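Periplasmic iron-binding protein (Synechocystis sp., PDB 2VOZ) binds ferric iron in the periplasm and probably hands it to an ABC transporter for import into the cell. Local coordinates at residues N223-I228 against N298-V303; Q128-L133 against T259-S264; Y39-Y44 against F84-G89; A143-Y148 against S246-N251. One frame throughout, in Å; residues are numbered along the deposited sequence. Where two conformers were deposited one is given.

Contact 1 of 4, residues N223-I228 against N298-V303; sequences NSYYYI and NNEYPV
The first turn of helix 224-232 sits on the turn that follows helix 288-297, with Tyr225 and Asn299 nearest each other at 5.1 Å between their CA atoms. Tyr225 has the largest share of the contact. Its CB rests on two successive carbonyls, 3.1 Å from Asn298 O and 3.3 Å from Asn299 O. CG lies between the backbone N and the carbonyl carbon (chi1 53°), which brings one ring face to the Asn298 amide: ND2 stands over it, offset toward the rim and 3.6 Å from CD1, with the two planes 54° apart. In one of two Glu300 conformers the same ND2 donates to OE1, which also forms a salt bridge with Arg129; Asn298 OD1 is taken by Arg229. Asn299, with positive phi, is the C-prime residue of the Schellman motif that ends helix 288-297. Its amide crosses Ile228, OD1 meeting CG2 at 3.5 Å while accepting from Lys232. A water bridges the Ser224 hydroxyl and a backbone carbonyl, 2.7 Å from Ser224 OG and donating to Asn299 O at 2.8 Å. Tyr225 and Tyr226 belong to the ferric site, empty of iron in this apo form. A leucine in place of Tyr225 would probably cost the site an iron ligand and leave Asn223 ND2, which donates in its amide plane to Tyr225 OH, without that acceptor.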
loop_
_atom_site.group_PDB
_atom_site.type_symbol
_atom_site.label_atom_id
_atom_site.label_comp_id
_atom_site.label_asym_id
_atom_site.label_seq_id
_atom_site.Cartn_x
_atom_site.Cartn_y
_atom_site.Cartn_z
ATOM N N ASN B 223 23.501 2.675 10.956
ATOM C CA ASN B 223 23.724 3.020 9.564
ATOM C C ASN B 223 23.276 4.431 9.221
ATOM O O ASN B 223 22.346 4.965 9.850
ATOM C CB ASN B 223 23.044 2.019 8.670
ATOM C CG ASN B 223 23.738 0.651 8.713
ATOM O OD1 ASN B 223 24.917 0.537 9.101
ATOM N ND2 ASN B 223 23.011 -0.384 8.293
ATOM N N SER B 224 23.909 4.958 8.177
ATOM C CA SER B 224 23.681 6.288 7.643
ATOM C C SER B 224 22.210 6.556 7.242
ATOM O O SER B 224 21.658 7.623 7.575
ATOM C CB SER B 224 24.616 6.496 6.417
ATOM O OG SER B 224 24.451 5.445 5.470
ATOM N N TYR B 225 21.578 5.628 6.521
ATOM C CA TYR B 225 20.247 5.923 5.945
ATOM C C TYR B 225 19.135 6.076 6.985
ATOM O O TYR B 225 18.117 6.686 6.702
ATOM C CB TYR B 225 19.849 4.866 4.907
ATOM C CG TYR B 225 19.945 3.466 5.421
ATOM C CD1 TYR B 225 18.851 2.833 6.025
ATOM C CD2 TYR B 225 21.134 2.758 5.313
ATOM C CE1 TYR B 225 18.968 1.534 6.521
ATOM C CE2 TYR B 225 21.238 1.446 5.781
ATOM C CZ TYR B 225 20.163 0.854 6.402
ATOM O OH TYR B 225 20.267 -0.444 6.879
ATOM N N TYR B 226 19.301 5.507 8.178
ATOM C CA TYR B 226 18.289 5.685 9.204
ATOM C C TYR B 226 18.139 7.125 9.617
ATOM O O TYR B 226 17.027 7.564 9.923
ATOM C CB TYR B 226 18.610 4.839 10.434
ATOM C CG TYR B 226 18.542 3.381 10.117
ATOM C CD1 TYR B 226 17.314 2.780 9.783
ATOM C CD2 TYR B 226 19.699 2.603 10.148
ATOM C CE1 TYR B 226 17.252 1.422 9.463
ATOM C CE2 TYR B 226 19.641 1.242 9.833
ATOM C CZ TYR B 226 18.419 0.668 9.508
ATOM O OH TYR B 226 18.374 -0.675 9.170
ATOM N N TYR B 227 19.245 7.866 9.643
ATOM C CA TYR B 227 19.143 9.269 9.996
ATOM C C TYR B 227 18.482 10.091 8.880
ATOM O O TYR B 227 17.701 11.009 9.155
ATOM C CB TYR B 227 20.521 9.794 10.345
ATOM C CG TYR B 227 20.539 11.192 10.941
ATOM C CD1 TYR B 227 20.414 11.395 12.324
ATOM C CD2 TYR B 227 20.680 12.298 10.128
ATOM C CE1 TYR B 227 20.451 12.676 12.874
ATOM C CE2 TYR B 227 20.719 13.586 10.666
ATOM C CZ TYR B 227 20.614 13.768 12.036
ATOM O OH TYR B 227 20.649 15.064 12.519
ATOM N N ILE B 228 18.772 9.716 7.639
ATOM C CA ILE B 228 18.147 10.392 6.487
ATOM C C ILE B 228 16.638 10.224 6.565
ATOM O O ILE B 228 15.896 11.178 6.299
ATOM C CB ILE B 228 18.751 9.935 5.132
ATOM C CG1 ILE B 228 20.291 9.923 5.165
ATOM C CG2 ILE B 228 18.199 10.830 3.994
ATOM C CD1 ILE B 228 20.920 11.299 5.560
ATOM N N ASN B 298 16.286 3.620 -0.569
ATOM C CA ASN B 298 16.543 3.526 0.851
ATOM C C ASN B 298 17.586 4.540 1.323
ATOM O O ASN B 298 18.317 4.291 2.271
ATOM C CB ASN B 298 16.963 2.106 1.231
ATOM C CG ASN B 298 16.905 1.846 2.737
ATOM O OD1 ASN B 298 16.106 2.455 3.481
ATOM N ND2 ASN B 298 17.744 0.913 3.199
ATOM N N ASN B 299 17.696 5.681 0.646
ATOM C CA ASN B 299 18.614 6.722 1.127
ATOM C C ASN B 299 20.049 6.207 1.263
ATOM O O ASN B 299 20.747 6.522 2.233
ATOM C CB ASN B 299 18.110 7.299 2.459
ATOM C CG ASN B 299 16.834 8.027 2.295
ATOM O OD1 ASN B 299 16.753 8.940 1.461
ATOM N ND2 ASN B 299 15.824 7.658 3.079
ATOM N N GLU B 300 20.458 5.416 0.275
ATOM C CA GLU B 300 21.796 4.796 0.228
ATOM C C GLU B 300 22.610 5.501 -0.830
ATOM O O GLU B 300 22.084 6.340 -1.566
ATOM C CB GLU B 300 21.687 3.295 -0.120
ATOM C CG GLU B 300 21.381 2.405 1.076
ATOM C CD GLU B 300 20.575 1.129 0.730
ATOM O OE1 GLU B 300 20.260 0.363 1.667
ATOM O OE2 GLU B 300 20.251 0.860 -0.461
ATOM N N TYR B 301 23.909 5.171 -0.904
ATOM C CA TYR B 301 24.761 5.749 -1.942
ATOM C C TYR B 301 24.821 4.790 -3.124
ATOM O O TYR B 301 24.889 3.561 -2.938
ATOM C CB TYR B 301 26.182 5.900 -1.434
ATOM C CG TYR B 301 26.360 6.740 -0.207
ATOM C CD1 TYR B 301 26.280 6.174 1.090
ATOM C CD2 TYR B 301 26.634 8.112 -0.320
ATOM C CE1 TYR B 301 26.484 6.958 2.234
ATOM C CE2 TYR B 301 26.833 8.904 0.829
ATOM C CZ TYR B 301 26.763 8.311 2.089
ATOM O OH TYR B 301 26.977 9.052 3.231
ATOM N N PRO B 302 24.877 5.333 -4.350
ATOM C CA PRO B 302 25.207 4.442 -5.473
ATOM C C PRO B 302 26.597 3.882 -5.315
ATOM O O PRO B 302 27.431 4.450 -4.576
ATOM C CB PRO B 302 25.193 5.386 -6.699
ATOM C CG PRO B 302 24.325 6.568 -6.257
ATOM C CD PRO B 302 24.662 6.734 -4.784
ATOM N N VAL B 303 26.843 2.763 -5.984
ATOM C CA VAL B 303 28.211 2.235 -6.008
ATOM C C VAL B 303 28.978 2.868 -7.142
ATOM O O VAL B 303 30.207 2.797 -7.160
ATOM C CB VAL B 303 28.269 0.685 -6.095
ATOM C CG1 VAL B 303 27.662 0.059 -4.798
ATOM C CG2 VAL B 303 27.521 0.168 -7.324
HETATM O O HOH W 1 23.339 6.053 3.130
#

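Contact 2 of 4, residues Q128-L133 against T259-S264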
loop_
_atom_site.group_PDB
_atom_site.type_symbol
_atom_site.label_atom_id
_atom_site.label_comp_id
_atom_site.label_asym_id
_atom_site.label_seq_id
_atom_site.Cartn_x
_atom_site.Cartn_y
_atom_site.Cartn_z
ATOM N N GLN B 128 25.479 1.189 -1.473
ATOM C CA GLN B 128 26.290 1.108 -0.286
ATOM C C GLN B 128 25.732 2.000 0.819
ATOM O O GLN B 128 24.985 2.948 0.558
ATOM C CB GLN B 128 27.762 1.400 -0.593
ATOM C CG GLN B 128 28.029 2.749 -1.062
ATOM C CD GLN B 128 29.492 2.970 -1.504
ATOM O OE1 GLN B 128 30.443 2.568 -0.831
ATOM N NE2 GLN B 128 29.657 3.620 -2.638
ATOM N N ARG B 129 25.985 1.592 2.059
ATOM C CA ARG B 129 25.574 2.341 3.239
ATOM C C ARG B 129 26.823 2.443 4.103
ATOM O O ARG B 129 27.776 1.672 3.916
ATOM C CB ARG B 129 24.457 1.602 4.036
ATOM C CG ARG B 129 24.801 0.154 4.493
ATOM C CD ARG B 129 24.435 -0.971 3.474
ATOM N NE ARG B 129 23.016 -0.926 3.131
ATOM C CZ ARG B 129 22.036 -1.399 3.927
ATOM N NH1 ARG B 129 22.338 -1.988 5.079
ATOM N NH2 ARG B 129 20.766 -1.255 3.583
ATOM N N ALA B 130 26.834 3.398 5.007
ATOM C CA ALA B 130 27.976 3.562 5.923
ATOM C C ALA B 130 27.486 3.289 7.320
ATOM O O ALA B 130 26.354 3.660 7.643
ATOM C CB ALA B 130 28.511 5.028 5.827
ATOM N N ARG B 131 28.308 2.647 8.151
ATOM C CA ARG B 131 27.941 2.425 9.540
ATOM C C ARG B 131 28.665 3.555 10.296
ATOM O O ARG B 131 29.890 3.587 10.389
ATOM C CB ARG B 131 28.321 1.007 10.034
ATOM C CG ARG B 131 27.630 0.665 11.387
ATOM C CD ARG B 131 27.335 -0.823 11.441
ATOM N NE ARG B 131 26.540 -1.197 12.607
ATOM C CZ ARG B 131 25.220 -0.992 12.729
ATOM N NH1 ARG B 131 24.530 -0.396 11.759
ATOM N NH2 ARG B 131 24.582 -1.396 13.826
ATOM N N VAL B 132 27.882 4.515 10.765
ATOM C CA VAL B 132 28.443 5.759 11.251
ATOM C C VAL B 132 28.206 5.912 12.748
ATOM O O VAL B 132 27.631 5.038 13.386
ATOM C CB VAL B 132 27.829 6.970 10.509
ATOM C CG1 VAL B 132 28.219 6.961 9.012
ATOM C CG2 VAL B 132 26.278 7.059 10.700
ATOM N N LEU B 133 28.649 7.044 13.294
ATOM C CA LEU B 133 28.362 7.362 14.677
ATOM C C LEU B 133 27.317 8.444 14.736
ATOM O O LEU B 133 27.247 9.320 13.836
ATOM C CB LEU B 133 29.613 7.867 15.374
ATOM C CG LEU B 133 30.854 6.980 15.277
ATOM C CD1 LEU B 133 31.977 7.462 16.223
ATOM C CD2 LEU B 133 30.504 5.540 15.590
ATOM N N THR B 259 35.528 5.321 6.516
ATOM C CA THR B 259 34.374 4.867 7.264
ATOM C C THR B 259 34.042 3.422 6.821
ATOM O O THR B 259 34.182 3.067 5.667
ATOM C CB THR B 259 33.188 5.784 6.883
ATOM O OG1 THR B 259 33.512 7.147 7.238
ATOM C CG2 THR B 259 31.892 5.318 7.583
ATOM N N HIS B 260 33.489 2.634 7.723
ATOM C CA HIS B 260 33.107 1.277 7.354
ATOM C C HIS B 260 31.923 1.379 6.386
ATOM O O HIS B 260 30.942 2.028 6.689
ATOM C CB HIS B 260 32.689 0.519 8.607
ATOM C CG HIS B 260 32.047 -0.802 8.325
ATOM N ND1 HIS B 260 32.780 -1.922 8.008
ATOM C CD2 HIS B 260 30.749 -1.190 8.341
ATOM C CE1 HIS B 260 31.955 -2.943 7.829
ATOM N NE2 HIS B 260 30.716 -2.524 8.027
ATOM N N VAL B 261 32.052 0.765 5.222
ATOM C CA VAL B 261 30.909 0.705 4.301
ATOM C C VAL B 261 30.469 -0.755 4.122
ATOM O O VAL B 261 31.239 -1.711 4.403
ATOM C CB VAL B 261 31.197 1.376 2.958
ATOM C CG1 VAL B 261 31.386 2.898 3.153
ATOM C CG2 VAL B 261 32.411 0.704 2.274
ATOM N N ASN B 262 29.217 -0.932 3.731
ATOM C CA ASN B 262 28.698 -2.244 3.436
ATOM C C ASN B 262 27.761 -2.063 2.245
ATOM O O ASN B 262 27.451 -0.933 1.880
ATOM C CB ASN B 262 27.951 -2.786 4.663
ATOM C CG ASN B 262 27.910 -4.287 4.690
ATOM O OD1 ASN B 262 27.905 -4.945 3.637
ATOM N ND2 ASN B 262 27.853 -4.851 5.904
ATOM N N VAL B 263 27.355 -3.168 1.637
ATOM C CA VAL B 263 26.591 -3.095 0.400
ATOM C C VAL B 263 25.286 -3.834 0.460
ATOM O O VAL B 263 25.109 -4.738 1.284
ATOM C CB VAL B 263 27.418 -3.645 -0.827
ATOM C CG1 VAL B 263 28.681 -2.829 -1.055
ATOM C CG2 VAL B 263 27.799 -5.143 -0.616
ATOM N N SER B 264 24.367 -3.453 -0.430
ATOM C CA SER B 264 23.327 -4.393 -0.850
ATOM C C SER B 264 23.711 -4.819 -2.260
ATOM O O SER B 264 24.306 -4.028 -3.054
ATOM C CB SER B 264 21.926 -3.773 -0.863
ATOM O OG SER B 264 21.793 -2.884 -1.923
#
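Arg129 and Asn262 face each other as an antiparallel hydrogen-bonded pair, Arg129 N giving to Asn262 O at 2.9 Å and Asn262 N to Arg129 O at 3.0 Å. Two residues on, Arg131 N reaches His260 O at 3.1 Å. Ala130-Val261 between these bonds and Gln128-Val263 beyond them are non-hydrogen-bonded pairs whose side chains share one face of the sheet, where Ala130 CB also meets the Thr259 methyl CG2 at 3.8 Å. Arg129 and Asn262 occupy the other face. The arginine chain, bent at chi2 and chi3, doubles back, and its CD settles 3.4 Å from Asn262 O before the guanidinium leaves for Glu300, met in one of that residue's two conformers. Arg131 touches with its base: CB lies at the edge of the His260 ring, 3.7 Å from CD2, and the chain then runs off to a salt bridge with Asp205. Asn262 holds its own amide in place, OD1 accepting Val263 N at 2.7 Å with an in-plane lone pair; the same oxygen receives Ala88 N at the start of helix 88-96. The strands run 146° apart in direction. Such a pair crossing the middle of the molecule is consistent with the interdomain strands of two-lobed solute-binding proteins. Helix 168-181 packs on His260 and Asn262, strand 82-86 borders strand 261-268, and strands 219-223 and 301-302 pair with strand 124-136.

Contact 3 of 4, residues Y39-Y44 against F84-G89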
loop_
_atom_site.group_PDB
_atom_site.type_symbol
_atom_site.label_atom_id
_atom_site.label_comp_id
_atom_site.label_asym_id
_atom_site.label_seq_id
_atom_site.Cartn_x
_atom_site.Cartn_y
_atom_site.Cartn_z
ATOM N N TYR B 39 14.850 -13.113 -6.740
ATOM C CA TYR B 39 14.558 -13.346 -5.334
ATOM C C TYR B 39 15.245 -12.190 -4.620
ATOM O O TYR B 39 16.458 -12.053 -4.725
ATOM C CB TYR B 39 15.208 -14.652 -4.854
ATOM C CG TYR B 39 14.544 -15.948 -5.324
ATOM C CD1 TYR B 39 13.998 -16.060 -6.591
ATOM C CD2 TYR B 39 14.538 -17.080 -4.507
ATOM C CE1 TYR B 39 13.418 -17.283 -7.038
ATOM C CE2 TYR B 39 13.979 -18.301 -4.938
ATOM C CZ TYR B 39 13.417 -18.377 -6.197
ATOM O OH TYR B 39 12.897 -19.564 -6.656
ATOM N N SER B 40 14.487 -11.359 -3.925
ATOM C CA SER B 40 15.075 -10.189 -3.273
ATOM C C SER B 40 14.550 -9.965 -1.866
ATOM O O SER B 40 13.347 -10.046 -1.622
ATOM C CB SER B 40 14.852 -8.927 -4.120
ATOM O OG SER B 40 15.513 -7.843 -3.473
ATOM N N SER B 41 15.455 -9.647 -0.938
ATOM C CA SER B 41 15.013 -9.255 0.398
ATOM C C SER B 41 14.874 -7.745 0.516
ATOM O O SER B 41 14.588 -7.220 1.609
ATOM C CB SER B 41 15.983 -9.764 1.471
ATOM O OG SER B 41 17.261 -9.197 1.309
ATOM N N ARG B 42 15.100 -7.070 -0.606
ATOM C CA ARG B 42 14.954 -5.622 -0.686
ATOM C C ARG B 42 13.818 -5.242 -1.621
ATOM O O ARG B 42 13.791 -5.644 -2.794
ATOM C CB ARG B 42 16.252 -4.991 -1.214
ATOM C CG ARG B 42 16.077 -3.511 -1.585
ATOM C CD ARG B 42 16.577 -3.211 -2.979
ATOM N NE ARG B 42 15.990 -1.978 -3.505
ATOM C CZ ARG B 42 16.538 -0.771 -3.357
ATOM N NH1 ARG B 42 17.685 -0.631 -2.675
ATOM N NH2 ARG B 42 15.945 0.292 -3.896
ATOM N N HIS B 43 12.903 -4.418 -1.145
ATOM C CA HIS B 43 11.986 -3.831 -2.112
ATOM C C HIS B 43 11.464 -2.527 -1.603
ATOM O O HIS B 43 11.009 -2.418 -0.488
ATOM C CB HIS B 43 10.801 -4.737 -2.378
ATOM C CG HIS B 43 9.882 -4.214 -3.445
ATOM N ND1 HIS B 43 8.794 -3.416 -3.161
ATOM C CD2 HIS B 43 9.904 -4.361 -4.789
ATOM C CE1 HIS B 43 8.176 -3.110 -4.289
ATOM N NE2 HIS B 43 8.830 -3.671 -5.291
ATOM N N TYR B 44 11.581 -1.535 -2.450
ATOM C CA TYR B 44 10.938 -0.299 -2.195
ATOM C C TYR B 44 9.974 -0.157 -3.350
ATOM O O TYR B 44 10.362 -0.376 -4.520
ATOM C CB TYR B 44 12.012 0.760 -2.043
ATOM C CG TYR B 44 12.828 0.416 -0.795
ATOM C CD1 TYR B 44 12.416 0.840 0.470
ATOM C CD2 TYR B 44 13.957 -0.400 -0.872
ATOM C CE1 TYR B 44 13.142 0.493 1.628
ATOM C CE2 TYR B 44 14.671 -0.738 0.264
ATOM C CZ TYR B 44 14.267 -0.283 1.499
ATOM O OH TYR B 44 15.001 -0.640 2.615
ATOM N N PHE B 84 19.163 -11.117 -4.680
ATOM C CA PHE B 84 19.547 -9.779 -4.260
ATOM C C PHE B 84 19.308 -9.691 -2.765
ATOM O O PHE B 84 18.189 -9.968 -2.277
ATOM C CB PHE B 84 18.703 -8.711 -4.960
ATOM C CG PHE B 84 19.198 -7.329 -4.667
ATOM C CD1 PHE B 84 18.966 -6.741 -3.409
ATOM C CD2 PHE B 84 19.986 -6.676 -5.584
ATOM C CE1 PHE B 84 19.510 -5.480 -3.113
ATOM C CE2 PHE B 84 20.543 -5.405 -5.302
ATOM C CZ PHE B 84 20.292 -4.814 -4.086
ATOM N N THR B 85 20.320 -9.269 -2.001
ATOM C CA THR B 85 20.117 -9.132 -0.577
ATOM C C THR B 85 20.976 -8.007 0.012
ATOM O O THR B 85 21.695 -7.303 -0.721
ATOM C CB THR B 85 20.300 -10.502 0.147
ATOM O OG1 THR B 85 19.739 -10.438 1.460
ATOM C CG2 THR B 85 21.726 -10.905 0.217
ATOM N N VAL B 86 20.828 -7.798 1.308
ATOM C CA VAL B 86 21.359 -6.605 1.937
ATOM C C VAL B 86 22.387 -7.109 2.934
ATOM O O VAL B 86 22.092 -7.997 3.765
ATOM C CB VAL B 86 20.235 -5.796 2.604
ATOM C CG1 VAL B 86 20.800 -4.632 3.407
ATOM C CG2 VAL B 86 19.231 -5.336 1.538
ATOM N N ASP B 87 23.586 -6.541 2.800
ATOM C CA ASP B 87 24.743 -6.715 3.665
ATOM C C ASP B 87 25.611 -7.792 3.075
ATOM O O ASP B 87 25.112 -8.887 2.736
ATOM C CB ASP B 87 24.360 -7.043 5.135
ATOM C CG ASP B 87 25.487 -6.744 6.119
ATOM O OD1 ASP B 87 25.312 -5.819 6.955
ATOM O OD2 ASP B 87 26.572 -7.403 6.034
ATOM N N ALA B 88 26.911 -7.496 2.967
ATOM C CA ALA B 88 27.898 -8.475 2.457
ATOM C C ALA B 88 27.865 -9.744 3.306
ATOM O O ALA B 88 28.257 -10.828 2.841
ATOM C CB ALA B 88 29.324 -7.897 2.424
ATOM N N GLY B 89 27.437 -9.614 4.556
ATOM C CA GLY B 89 27.355 -10.800 5.466
ATOM C C GLY B 89 26.231 -11.757 5.015
ATOM O O GLY B 89 26.297 -12.982 5.244
#
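Arg42 packs obliquely against Phe84 just past the end of strand 35-40. Its CB lies 3.8 Å from Phe84 CE1 and 4.1 Å from Val86 CG2. CG, anti to the backbone N (chi1 169°), carries the chain on alongside the phenyl group, where CD approaches CE1 at 3.7 Å. NE then pairs with Asp47, and NH2 reaches Phe294 O; the guanidinium plane stands 80° from the Phe84 ring, and Tyr44 CD2 sits over the centre of the guanidinium. Two backbone bonds fix the parallel pairing of Ser40 with Phe84: Phe84 N to Tyr39 O, 2.9 Å, and Ser41 N to Phe84 O, 3.1 Å. Strand 35-40 lies between strands 56-61 and 82-86, both parallel to it, and helix 64-74 joins these two flanking strands in a beta-alpha-beta crossover. At the strand ends Ser41 OG and Thr85 OG1 share a hydrogen bond of 2.8 Å. Ser40 OG donates to a lone pair of Arg42 O in its carbonyl plane, 2.9 Å away, pinning the turn that leads to the iron ligands His43 and Tyr44. Beyond Val86, Asp87 is the N-cap of helix 88-96, its OD2 receiving Gly89 N at 2.8 Å through the anti lone pair.

Contact 4 of 4, residues A143-Y148 against S246-N251; sequences ADLSTY and SLFFPN. With SO4 (sulfate ion), chain E.
Tyr148 and Asn251 bring together two loops of the two-lobed periplasmic solute-binding protein fold, one between strands 124-136 and 160-161 and the other just after strand 245-248. This end is tight. Asn251 OD1 accepts Tyr148 N at 2.9 Å through a lone pair lying in the amide plane, and is only 3.1 Å from Tyr148 CD2; the amide and ring planes are 30° apart. Asn251 N returns a bond to Ser146 O, 2.8 Å long, so two bonds clamp the loops. Pro250 CB makes a CH-pi contact over one face of the Tyr148 ring, and Pro250 CG touches the phenol carbon CZ at 3.3 Å. Phe248 packs closely too: with CG anti to its backbone nitrogen (chi1 176°), it presents one ring face to Leu145 CB, 3.8 Å from the centroid, while Ser146 O lies near the ring plane at its edge, 3.6 Å from CE2. The hydroxyl of Tyr148 is held between Arg131 O of strand 124-136 and His260 N. A phenylalanine in its place would probably strand both of those buried backbone groups without their shared partner. On the loose, solvent side the Ser146 side chain points away from 246-251, and exposed Ala143 and Asp144 make no contact. Farther off, a sulfate ion, probably from the crystallisation liquor, accepts from Ser246 OG and, nearly straight at 176°, from Leu247 N to O1 (2.8 Å).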
loop_
_atom_site.group_PDB
_atom_site.type_symbol
_atom_site.label_atom_id
_atom_site.label_comp_id
_atom_site.label_asym_id
_atom_site.label_seq_id
_atom_site.Cartn_x
_atom_site.Cartn_y
_atom_site.Cartn_z
ATOM N N ALA B 143 34.652 16.893 18.433
ATOM C CA ALA B 143 36.132 16.830 18.453
ATOM C C ALA B 143 36.630 15.621 19.246
ATOM O O ALA B 143 37.762 15.150 19.043
ATOM C CB ALA B 143 36.718 18.114 19.030
ATOM N N ASP B 144 35.804 15.136 20.175
ATOM C CA ASP B 144 36.136 13.969 21.015
ATOM C C ASP B 144 35.902 12.620 20.301
ATOM O O ASP B 144 36.279 11.563 20.833
ATOM C CB ASP B 144 35.327 13.989 22.316
ATOM C CG ASP B 144 35.751 15.110 23.258
ATOM O OD1 ASP B 144 34.991 15.405 24.211
ATOM O OD2 ASP B 144 36.863 15.662 23.062
ATOM N N LEU B 145 35.268 12.679 19.133
ATOM C CA LEU B 145 35.015 11.490 18.317
ATOM C C LEU B 145 36.096 11.353 17.256
ATOM O O LEU B 145 36.644 12.362 16.770
ATOM C CB LEU B 145 33.627 11.620 17.646
ATOM C CG LEU B 145 32.441 11.618 18.629
ATOM C CD1 LEU B 145 31.167 11.902 17.893
ATOM C CD2 LEU B 145 32.330 10.305 19.423
ATOM N N SER B 146 36.393 10.118 16.837
ATOM C CA SER B 146 37.326 9.914 15.722
ATOM C C SER B 146 37.032 8.607 14.998
ATOM O O SER B 146 36.591 8.606 13.858
ATOM C CB SER B 146 38.792 9.919 16.197
ATOM O OG SER B 146 39.041 8.998 17.242
ATOM N N THR B 147 37.264 7.501 15.687
ATOM C CA THR B 147 37.231 6.173 15.064
ATOM C C THR B 147 36.326 5.209 15.864
ATOM O O THR B 147 36.038 5.458 17.033
ATOM C CB THR B 147 38.641 5.530 15.042
ATOM O OG1 THR B 147 39.103 5.331 16.403
ATOM C CG2 THR B 147 39.638 6.425 14.244
ATOM N N TYR B 148 35.907 4.107 15.248
ATOM C CA TYR B 148 35.236 3.043 16.027
ATOM C C TYR B 148 36.142 2.614 17.145
ATOM O O TYR B 148 35.672 2.353 18.248
ATOM C CB TYR B 148 34.919 1.793 15.187
ATOM C CG TYR B 148 34.229 2.129 13.897
ATOM C CD1 TYR B 148 32.873 2.436 13.869
ATOM C CD2 TYR B 148 34.947 2.155 12.704
ATOM C CE1 TYR B 148 32.241 2.786 12.635
ATOM C CE2 TYR B 148 34.342 2.499 11.474
ATOM C CZ TYR B 148 33.005 2.812 11.451
ATOM O OH TYR B 148 32.439 3.156 10.241
ATOM N N SER B 246 23.393 14.330 16.065
ATOM C CA SER B 246 24.042 14.570 14.767
ATOM C C SER B 246 24.749 13.317 14.272
ATOM O O SER B 246 25.072 12.428 15.051
ATOM C CB SER B 246 25.038 15.730 14.823
ATOM O OG SER B 246 24.341 16.989 14.932
ATOM N N LEU B 247 24.992 13.282 12.966
ATOM C CA LEU B 247 25.676 12.160 12.316
ATOM C C LEU B 247 27.166 12.528 12.221
ATOM O O LEU B 247 27.513 13.630 11.809
ATOM C CB LEU B 247 25.080 11.958 10.912
ATOM C CG LEU B 247 25.630 10.829 10.028
ATOM C CD1 LEU B 247 24.541 10.468 9.032
ATOM C CD2 LEU B 247 26.877 11.245 9.266
ATOM N N PHE B 248 28.039 11.595 12.584
ATOM C CA PHE B 248 29.479 11.784 12.470
ATOM C C PHE B 248 30.068 10.618 11.679
ATOM O O PHE B 248 29.856 9.457 12.076
ATOM C CB PHE B 248 30.095 11.809 13.885
ATOM C CG PHE B 248 31.599 11.909 13.893
ATOM C CD1 PHE B 248 32.227 13.178 13.785
ATOM C CD2 PHE B 248 32.386 10.766 14.018
ATOM C CE1 PHE B 248 33.639 13.272 13.792
ATOM C CE2 PHE B 248 33.801 10.844 14.010
ATOM C CZ PHE B 248 34.421 12.099 13.905
ATOM N N PHE B 249 30.802 10.919 10.605
ATOM C CA PHE B 249 31.529 9.899 9.867
ATOM C C PHE B 249 32.843 9.575 10.572
ATOM O O PHE B 249 33.731 10.436 10.641
ATOM C CB PHE B 249 31.841 10.315 8.422
ATOM C CG PHE B 249 30.643 10.365 7.510
ATOM C CD1 PHE B 249 30.092 9.198 6.973
ATOM C CD2 PHE B 249 30.083 11.594 7.154
ATOM C CE1 PHE B 249 28.984 9.250 6.119
ATOM C CE2 PHE B 249 28.982 11.646 6.302
ATOM C CZ PHE B 249 28.421 10.470 5.796
ATOM N N PRO B 250 32.972 8.346 11.090
ATOM C CA PRO B 250 34.222 7.955 11.713
ATOM C C PRO B 250 35.314 7.503 10.738
ATOM O O PRO B 250 35.044 7.144 9.587
ATOM C CB PRO B 250 33.806 6.760 12.564
ATOM C CG PRO B 250 32.770 6.105 11.683
ATOM C CD PRO B 250 31.970 7.265 11.182
ATOM N N ASN B 251 36.527 7.480 11.271
ATOM C CA ASN B 251 37.695 6.879 10.625
ATOM C C ASN B 251 38.082 7.573 9.317
ATOM O O ASN B 251 38.588 6.922 8.408
ATOM C CB ASN B 251 37.458 5.376 10.365
ATOM C CG ASN B 251 37.464 4.578 11.638
ATOM O OD1 ASN B 251 36.616 4.780 12.466
ATOM N ND2 ASN B 251 38.439 3.678 11.799
HETATM S S SO4 E . 24.098 16.800 11.000
HETATM O O1 SO4 E . 24.051 15.385 11.376
HETATM O O2 SO4 E . 23.790 17.694 12.149
HETATM O O3 SO4 E . 25.438 17.150 10.486
HETATM O O4 SO4 E . 23.117 17.063 9.935
#

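How the contacts relate
Contact 2 lies about 5 Å from the centre of the chain and touches all the others; its centre is about 8 Å from that of contact 1, 14 Å from contact 4 and 15 Å from contact 3. Contacts 3 and 4 lie on opposite sides of the chain's centre, about 28 Å apart between centres. All four reach one mixed sheet, in which strand 124-136 borders 261-268, 245-248 and 301-302, and strand 261-268 borders 82-86. Along the chain contact 3 closes first; contact 4 is nested within contact 2, and contact 1 crosses both. Contact 3 (His43, Tyr44) and contact 1 (Tyr225, Tyr226) supply sequence-distant iron ligands; Tyr44 already nears Asn298, and closure round iron would probably unite them.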